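Local coordinates for protein sortase B (Clostridium perfringens, PDB 5YFK) that is a class B sortase, probably a cysteine transpeptidase that cleaves a sorting signal and joins surface proteins to the cell wall, at residues 112-116 against 208-212. The protein carries 1 engineered substitution. Residues are numbered along the deposited sequence; the frame is centred on the assembly and turned at random.
Sequences GHNMR and TSGYD. Engineered in segment 208-212: Ser209 (natural residue Cys).
Gly112 faces Thr208 and Asn114 faces Ser209 where two parallel neighbours of the sortase beta-barrel run out, the touching parts of 112-116 and 208-212 heading 24° apart, their CA atoms 5.5 Å from each other at the Gly112-Thr208 pair. This is the predicted active site: His113 is the probable proton donor/acceptor and Ser209, an engineered replacement of the natural cysteine, stands at the probable acyl-thioester position, beside Arg217 of strand 216-225. Thr208 is apt here because its OG1, anti to the backbone N (chi1 -167°), reaches across to donate to Gly112 O at 2.8 Å; the Thr208 side chain also packs on Phe121 and Ile124. Asn114, buried, works with both halves of its amide: ND2 donates to Ser209 O at 2.8 Å, the acceptor lying close to the plane of the Asn114 amide, and OD1 takes a weak bond from Arg116 N, so the side chain braces its own loop as well as the strand end. Tyr211 is long enough to bring its OH to Asn114 O, 2.7 Å away. Over one face of that ring lies the bent aliphatic part of Arg116, whose CD sits 3.9 Å from the Tyr211 ring centroid in a CH-pi contact; the guanidinium plane, 15° from that of the ring, has Tyr211 CB over one face. His113 does not touch Ser209 directly; its NE2 is bonded to Leu80 O, and its ND1 meets a bridging water in the ring plane. That water accepts from Asn114 N and lies 2.7 Å from Ser209 OG.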
loop_
_atom_site.group_PDB
_atom_site.type_symbol
_atom_site.label_atom_id
_atom_site.label_comp_id
_atom_site.label_asym_id
_atom_site.label_seq_id
_atom_site.Cartn_x
_atom_site.Cartn_y
_atom_site.Cartn_z
ATOM N N GLY A 112 6.104 -1.228 3.054
ATOM C CA GLY A 112 7.115 -2.041 2.385
ATOM C C GLY A 112 8.464 -1.369 2.380
ATOM O O GLY A 112 8.556 -0.161 2.544
ATOM N N HIS A 113 9.505 -2.170 2.202
ATOM C CA HIS A 113 10.881 -1.703 2.166
ATOM C C HIS A 113 11.142 -0.821 0.940
ATOM O O HIS A 113 10.553 -1.030 -0.132
ATOM C CB HIS A 113 11.844 -2.893 2.115
ATOM C CG HIS A 113 12.151 -3.491 3.455
ATOM N ND1 HIS A 113 12.717 -2.761 4.479
ATOM C CD2 HIS A 113 12.162 -4.781 3.868
ATOM C CE1 HIS A 113 13.037 -3.574 5.472
ATOM N NE2 HIS A 113 12.643 -4.791 5.154
ATOM N N ASN A 114 12.124 0.078 1.088
ATOM C CA ASN A 114 12.783 0.716 -0.033
ATOM C C ASN A 114 14.272 0.495 0.106
ATOM O O ASN A 114 14.919 1.166 0.896
ATOM C CB ASN A 114 12.468 2.207 -0.041
ATOM C CG ASN A 114 13.393 3.006 -0.952
ATOM O OD1 ASN A 114 14.012 2.457 -1.873
ATOM N ND2 ASN A 114 13.366 4.319 -0.793
ATOM N N MET A 115 14.772 -0.555 -0.536
ATOM C CA MET A 115 16.127 -1.011 -0.282
ATOM C C MET A 115 17.116 -0.517 -1.341
ATOM O O MET A 115 18.284 -0.916 -1.348
ATOM C CB MET A 115 16.150 -2.537 -0.172
ATOM C CG MET A 115 15.622 -3.047 1.160
ATOM S SD MET A 115 15.936 -4.801 1.404
ATOM C CE MET A 115 17.725 -4.863 1.274
ATOM N N ARG A 116 16.674 0.445 -2.146
ATOM C CA ARG A 116 17.570 1.247 -2.991
ATOM C C ARG A 116 18.028 0.451 -4.205
ATOM O O ARG A 116 18.846 0.920 -4.986
ATOM C CB ARG A 116 18.785 1.751 -2.202
ATOM C CG ARG A 116 18.444 2.806 -1.159
ATOM C CD ARG A 116 19.396 3.998 -1.222
ATOM N NE ARG A 116 18.879 5.083 -2.061
ATOM C CZ ARG A 116 19.411 6.303 -2.123
ATOM N NH1 ARG A 116 20.471 6.608 -1.381
ATOM N NH2 ARG A 116 18.879 7.224 -2.923
ATOM N N THR A 208 6.820 3.886 3.065
ATOM C CA THR A 208 8.118 3.322 2.904
ATOM C C THR A 208 9.207 4.208 3.521
ATOM O O THR A 208 8.929 5.316 3.989
ATOM C CB THR A 208 8.423 2.983 1.435
ATOM O OG1 THR A 208 9.580 2.162 1.366
ATOM C CG2 THR A 208 8.650 4.213 0.564
ATOM N N SER A 209 10.452 3.724 3.498
ATOM C CA SER A 209 11.566 4.525 3.960
ATOM C C SER A 209 12.190 5.332 2.826
ATOM O O SER A 209 12.074 4.969 1.660
ATOM C CB SER A 209 12.593 3.641 4.647
ATOM O OG SER A 209 13.277 2.843 3.703
ATOM N N GLY A 210 12.738 6.501 3.157
ATOM C CA GLY A 210 13.480 7.269 2.178
ATOM C C GLY A 210 14.873 7.614 2.671
ATOM O O GLY A 210 15.250 7.284 3.803
ATOM N N TYR A 211 15.703 8.082 1.755
ATOM C CA TYR A 211 17.100 8.336 2.082
ATOM C C TYR A 211 17.545 9.772 1.872
ATOM O O TYR A 211 18.720 10.089 2.060
ATOM C CB TYR A 211 17.963 7.395 1.280
ATOM C CG TYR A 211 17.675 5.975 1.608
ATOM C CD1 TYR A 211 18.175 5.407 2.769
ATOM C CD2 TYR A 211 16.771 5.234 0.852
ATOM C CE1 TYR A 211 17.840 4.118 3.142
ATOM C CE2 TYR A 211 16.362 3.976 1.270
ATOM C CZ TYR A 211 16.960 3.393 2.371
ATOM O OH TYR A 211 16.672 2.083 2.714
ATOM N N ASP A 212 16.590 10.675 1.709
ATOM C CA ASP A 212 16.917 12.098 1.654
ATOM C C ASP A 212 17.537 12.614 2.969
ATOM O O ASP A 212 18.236 13.621 2.976
ATOM C CB ASP A 212 15.676 12.921 1.343
ATOM C CG ASP A 212 15.373 12.980 -0.115
ATOM O OD1 ASP A 212 16.174 12.451 -0.896
ATOM O OD2 ASP A 212 14.282 13.470 -0.473
HETATM O O HOH W 1 13.287 0.097 3.744
#